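Local coordinates for glycoside hydrolase 15-related protein (Kribbella flavida, PDB 5Z3E) that hydrolyses the alpha-1,6-glucosidic linkage of isomaltose from its non-reducing end, giving beta-D-glucose and D-glucose, with slower action on panose and isomaltotriose, at residues H39-H44 with W342-A347; V161-A164 with G168-L171. The protein carries 1 engineered substitution. One frame throughout, in Å; residues are numbered along the deposited sequence.

Interaction 1 (H39-H44 with W342-A347)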
loop_
_atom_site.group_PDB
_atom_site.type_symbol
_atom_site.label_atom_id
_atom_site.label_comp_id
_atom_site.label_asym_id
_atom_site.label_seq_id
_atom_site.Cartn_x
_atom_site.Cartn_y
_atom_site.Cartn_z
ATOM N N HIS A 39 -15.410 14.373 10.393
ATOM C CA HIS A 39 -16.461 13.372 10.288
ATOM C C HIS A 39 -17.072 13.399 8.909
ATOM O O HIS A 39 -17.323 12.340 8.306
ATOM C CB HIS A 39 -17.538 13.644 11.318
ATOM C CG HIS A 39 -17.151 13.281 12.713
ATOM N ND1 HIS A 39 -17.782 13.829 13.797
ATOM C CD2 HIS A 39 -16.264 12.410 13.209
ATOM C CE1 HIS A 39 -17.283 13.312 14.911
ATOM N NE2 HIS A 39 -16.346 12.459 14.584
ATOM N N GLU A 40 -17.327 14.577 8.364
ATOM C CA GLU A 40 -17.892 14.676 7.032
ATOM C C GLU A 40 -16.958 14.102 5.962
ATOM O O GLU A 40 -17.409 13.392 5.066
ATOM C CB GLU A 40 -18.256 16.132 6.717
ATOM C CG GLU A 40 -18.651 16.329 5.283
ATOM C CD GLU A 40 -19.803 15.497 4.764
ATOM O OE1 GLU A 40 -20.591 14.903 5.572
ATOM O OE2 GLU A 40 -19.960 15.484 3.492
ATOM N N LEU A 41 -15.668 14.382 6.080
ATOM C CA LEU A 41 -14.720 13.829 5.119
ATOM C C LEU A 41 -14.634 12.306 5.251
ATOM O O LEU A 41 -14.427 11.620 4.263
ATOM C CB LEU A 41 -13.356 14.470 5.323
ATOM C CG LEU A 41 -12.227 14.061 4.387
ATOM C CD1 LEU A 41 -12.622 14.153 2.911
ATOM C CD2 LEU A 41 -11.004 14.917 4.648
ATOM N N ALA A 42 -14.815 11.770 6.448
ATOM C CA ALA A 42 -14.856 10.313 6.607
ATOM C C ALA A 42 -16.086 9.739 5.916
ATOM O O ALA A 42 -15.991 8.740 5.195
ATOM C CB ALA A 42 -14.807 9.926 8.073
ATOM N N ARG A 43 -17.256 10.330 6.144
ATOM C CA ARG A 43 -18.478 9.857 5.504
ATOM C C ARG A 43 -18.327 9.927 3.998
ATOM O O ARG A 43 -18.656 8.986 3.280
ATOM C CB ARG A 43 -19.678 10.729 5.989
ATOM C CG ARG A 43 -20.955 10.260 5.493
ATOM C CD ARG A 43 -21.968 11.411 5.391
ATOM N NE ARG A 43 -21.559 12.437 4.415
ATOM C CZ ARG A 43 -21.485 12.261 3.084
ATOM N NH1 ARG A 43 -21.874 11.142 2.506
ATOM N NH2 ARG A 43 -21.046 13.251 2.323
ATOM N N HIS A 44 -17.827 11.053 3.484
ATOM C CA HIS A 44 -17.630 11.200 2.062
ATOM C C HIS A 44 -16.628 10.187 1.527
ATOM O O HIS A 44 -16.806 9.673 0.425
ATOM C CB HIS A 44 -17.173 12.627 1.718
ATOM C CG HIS A 44 -16.845 12.816 0.282
ATOM N ND1 HIS A 44 -17.814 12.841 -0.712
ATOM C CD2 HIS A 44 -15.654 12.906 -0.355
ATOM C CE1 HIS A 44 -17.225 12.959 -1.884
ATOM N NE2 HIS A 44 -15.922 13.011 -1.700
ATOM N N TRP A 342 -3.638 18.328 7.807
ATOM C CA TRP A 342 -3.081 18.674 6.491
ATOM C C TRP A 342 -3.832 17.964 5.372
ATOM O O TRP A 342 -4.199 18.572 4.365
ATOM C CB TRP A 342 -1.576 18.352 6.410
ATOM C CG TRP A 342 -0.981 18.759 5.089
ATOM C CD1 TRP A 342 -0.487 19.994 4.773
ATOM C CD2 TRP A 342 -0.881 17.979 3.897
ATOM N NE1 TRP A 342 -0.072 20.026 3.483
ATOM C CE2 TRP A 342 -0.306 18.800 2.906
ATOM C CE3 TRP A 342 -1.214 16.658 3.567
ATOM C CZ2 TRP A 342 -0.076 18.354 1.605
ATOM C CZ3 TRP A 342 -0.961 16.221 2.294
ATOM C CH2 TRP A 342 -0.405 17.063 1.313
ATOM N N ILE A 343 -4.098 16.672 5.551
ATOM C CA ILE A 343 -4.838 15.930 4.545
ATOM C C ILE A 343 -6.217 16.555 4.321
ATOM O O ILE A 343 -6.651 16.750 3.191
ATOM C CB ILE A 343 -5.013 14.466 4.952
ATOM C CG1 ILE A 343 -3.642 13.775 4.970
ATOM C CG2 ILE A 343 -6.008 13.783 4.024
ATOM C CD1 ILE A 343 -3.671 12.496 5.767
ATOM N N ALA A 344 -6.938 16.864 5.402
ATOM C CA ALA A 344 -8.283 17.403 5.276
ATOM C C ALA A 344 -8.259 18.711 4.491
ATOM O O ALA A 344 -9.206 19.008 3.757
ATOM C CB ALA A 344 -8.916 17.582 6.633
ATOM N N ASP A 345 -7.201 19.500 4.654
ATOM C CA ASP A 345 -7.073 20.765 3.945
ATOM C C ASP A 345 -6.843 20.574 2.446
ATOM O O ASP A 345 -6.895 21.576 1.705
ATOM C CB ASP A 345 -5.934 21.577 4.554
ATOM C CG ASP A 345 -6.261 22.126 5.928
ATOM O OD1 ASP A 345 -7.456 22.177 6.317
ATOM O OD2 ASP A 345 -5.305 22.568 6.625
ATOM N N GLN A 346 -6.612 19.341 1.987
ATOM C CA GLN A 346 -6.419 19.097 0.555
ATOM C C GLN A 346 -7.688 18.633 -0.134
ATOM O O GLN A 346 -7.707 18.439 -1.338
ATOM C CB GLN A 346 -5.298 18.083 0.309
ATOM C CG GLN A 346 -4.040 18.379 1.126
ATOM C CD GLN A 346 -3.630 19.817 1.093
ATOM O OE1 GLN A 346 -3.692 20.469 0.063
ATOM N NE2 GLN A 346 -3.218 20.340 2.244
ATOM N N ALA A 347 -8.766 18.418 0.631
ATOM C CA ALA A 347 -10.021 17.988 0.003
ATOM C C ALA A 347 -10.585 19.128 -0.839
ATOM O O ALA A 347 -10.525 20.301 -0.428
ATOM C CB ALA A 347 -11.014 17.581 1.066
#
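Leu41 on helix 32-52 reaches across to Ala344, late in helix 333-344, and to Ala347 in the turn that follows. Family 15 glycosidases have an (alpha/alpha)6 barrel, and this contact joins the first helix to one late in the chain. Leu41 CB points toward the partner segment. CG stands opposite the backbone N (chi1 -178°), which carries the fork outward to the alanines. At the fork the two methyls part. CD2 lies 3.7 Å from Ala344 CA and 3.9 Å from Ala344 CB. CD1 turns to the other alanine and lies 4.2 Å from Ala347 CB. A type I turn from Ala344 to Ala347 sets the two alanine CB atoms 5.9 Å apart, one for each branch. No hydrogen bond crosses the segments. Tyr388 of helix 382-394 also touches Leu41, and Leu353 touches Ala347.

The polar side chains find partners within their own segment or outside both. Arg43 grips the Glu40 carboxylate side-on with NE and NH2, one nitrogen to each oxygen. His44 NE2 bonds to Asp352. Within the turn, Gln346 OE1 bonds to His359. Gln346 NE2 sits over one face of the Trp342 ring, toward its rim, and donates to Trp342 O at 2.9 Å.

Interaction 2 (V161-A164 with G168-L171)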
loop_
_atom_site.group_PDB
_atom_site.type_symbol
_atom_site.label_atom_id
_atom_site.label_comp_id
_atom_site.label_asym_id
_atom_site.label_seq_id
_atom_site.Cartn_x
_atom_site.Cartn_y
_atom_site.Cartn_z
ATOM N N VAL A 161 -6.353 -10.942 5.844
ATOM C CA VAL A 161 -6.237 -11.503 7.186
ATOM C C VAL A 161 -6.740 -10.506 8.211
ATOM O O VAL A 161 -7.471 -10.860 9.149
ATOM C CB VAL A 161 -4.786 -11.923 7.463
ATOM C CG1 VAL A 161 -4.594 -12.278 8.938
ATOM C CG2 VAL A 161 -4.397 -13.110 6.596
ATOM N N THR A 162 -6.345 -9.250 8.073
ATOM C CA THR A 162 -6.726 -8.214 9.040
ATOM C C THR A 162 -8.234 -8.023 9.048
ATOM O O THR A 162 -8.862 -7.896 10.115
ATOM C CB THR A 162 -5.988 -6.903 8.726
ATOM O OG1 THR A 162 -4.587 -7.130 8.810
ATOM C CG2 THR A 162 -6.342 -5.801 9.701
ATOM N N HIS A 163 -8.850 -8.004 7.869
ATOM C CA HIS A 163 -10.298 -7.877 7.744
ATOM C C HIS A 163 -11.025 -9.041 8.404
ATOM O O HIS A 163 -11.984 -8.854 9.147
ATOM C CB HIS A 163 -10.637 -7.784 6.259
ATOM C CG HIS A 163 -12.095 -7.800 5.974
ATOM N ND1 HIS A 163 -12.947 -6.807 6.431
ATOM C CD2 HIS A 163 -12.835 -8.696 5.284
ATOM C CE1 HIS A 163 -14.152 -7.124 6.005
ATOM N NE2 HIS A 163 -14.125 -8.259 5.311
ATOM N N ALA A 164 -10.574 -10.266 8.115
ATOM C CA ALA A 164 -11.223 -11.421 8.686
ATOM C C ALA A 164 -11.115 -11.447 10.196
ATOM O O ALA A 164 -12.065 -11.844 10.889
ATOM C CB ALA A 164 -10.668 -12.700 8.084
ATOM N N GLY A 168 -14.484 -11.296 12.400
ATOM C CA GLY A 168 -14.810 -12.660 12.784
ATOM C C GLY A 168 -15.206 -13.556 11.628
ATOM O O GLY A 168 -16.101 -14.368 11.757
ATOM N N LEU A 169 -14.504 -13.431 10.492
ATOM C CA LEU A 169 -14.870 -14.127 9.264
ATOM C C LEU A 169 -13.993 -15.339 9.038
ATOM O O LEU A 169 -12.832 -15.372 9.415
ATOM C CB LEU A 169 -14.762 -13.191 8.076
ATOM C CG LEU A 169 -15.477 -11.851 8.248
ATOM C CD1 LEU A 169 -15.235 -10.967 7.039
ATOM C CD2 LEU A 169 -16.958 -12.043 8.506
ATOM N N ASP A 170 -14.562 -16.337 8.363
ATOM C CA ASP A 170 -13.860 -17.574 7.994
ATOM C C ASP A 170 -13.038 -17.353 6.723
ATOM O O ASP A 170 -13.569 -17.159 5.631
ATOM C CB ASP A 170 -14.898 -18.664 7.785
ATOM C CG ASP A 170 -14.327 -20.023 7.514
ATOM O OD1 ASP A 170 -13.115 -20.153 7.295
ATOM O OD2 ASP A 170 -15.135 -20.990 7.482
ATOM N N LEU A 171 -11.716 -17.408 6.870
ATOM C CA LEU A 171 -10.792 -17.219 5.768
ATOM C C LEU A 171 -10.886 -18.280 4.695
ATOM O O LEU A 171 -10.361 -18.065 3.598
ATOM C CB LEU A 171 -9.352 -17.088 6.266
ATOM C CG LEU A 171 -9.016 -15.714 6.844
ATOM C CD1 LEU A 171 -7.802 -15.788 7.723
ATOM C CD2 LEU A 171 -8.834 -14.693 5.760
HETATM O O HOH W 1 -11.695 -14.626 12.250
#
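Ala164 O is gripped by Leu169 N and by a water. The bond from Leu169 N is 2.9 Å long, nearly straight (167°), and uses a lone pair in the carbonyl plane. It ends helix 151-167 as in the 6→1 bond of a Schellman motif. Gly168, the residue just before Leu169, takes positive phi (67°) and turns the chain out of the helix. The water donates to Ala164 O and to Leu169 O, so it bridges the helix end and the departing loop.

The apolar contact that goes with such a motif is present too: Ala164 CB lies 4.1 Å from Leu169 CB. Further out, Leu169 CD1 comes to the His163 ring from an oblique direction and lies 3.4 Å from NE2. The ring is held at its other nitrogen, since His163 ND1 bonds to Ser85 OG. The rings of His97 and His167 also meet it.

Leu171 folds back over the helix. Cys222 and Leu225 touch it as well, while Val161 packs on helix 206-220. Leu171 CD1 approaches Val161 CG2 loosely at 4.5 Å, and Leu171 CD2 presses on Ala164 CB at 3.6 Å.

Interaction 1 joins segments 298 residues apart, and interaction 2 joins segments only four apart. The second is nested within the chain loop that the first closes. Their centres are 28 Å apart and they do not touch. Each involves the C-terminal end of one helix, away from the annotated sites; in interaction 1 the partner is mid-helix. Interaction 1 is small and partly buried, with 114 Å² covered. It is purely apolar across the segments and holds two separate helices. Interaction 2 is more buried, covers 285 Å², and joins a single helix to its own following loop. It combines a backbone hydrogen bond and a water bridge with leucine packing. Alanines receive leucine methyls in both.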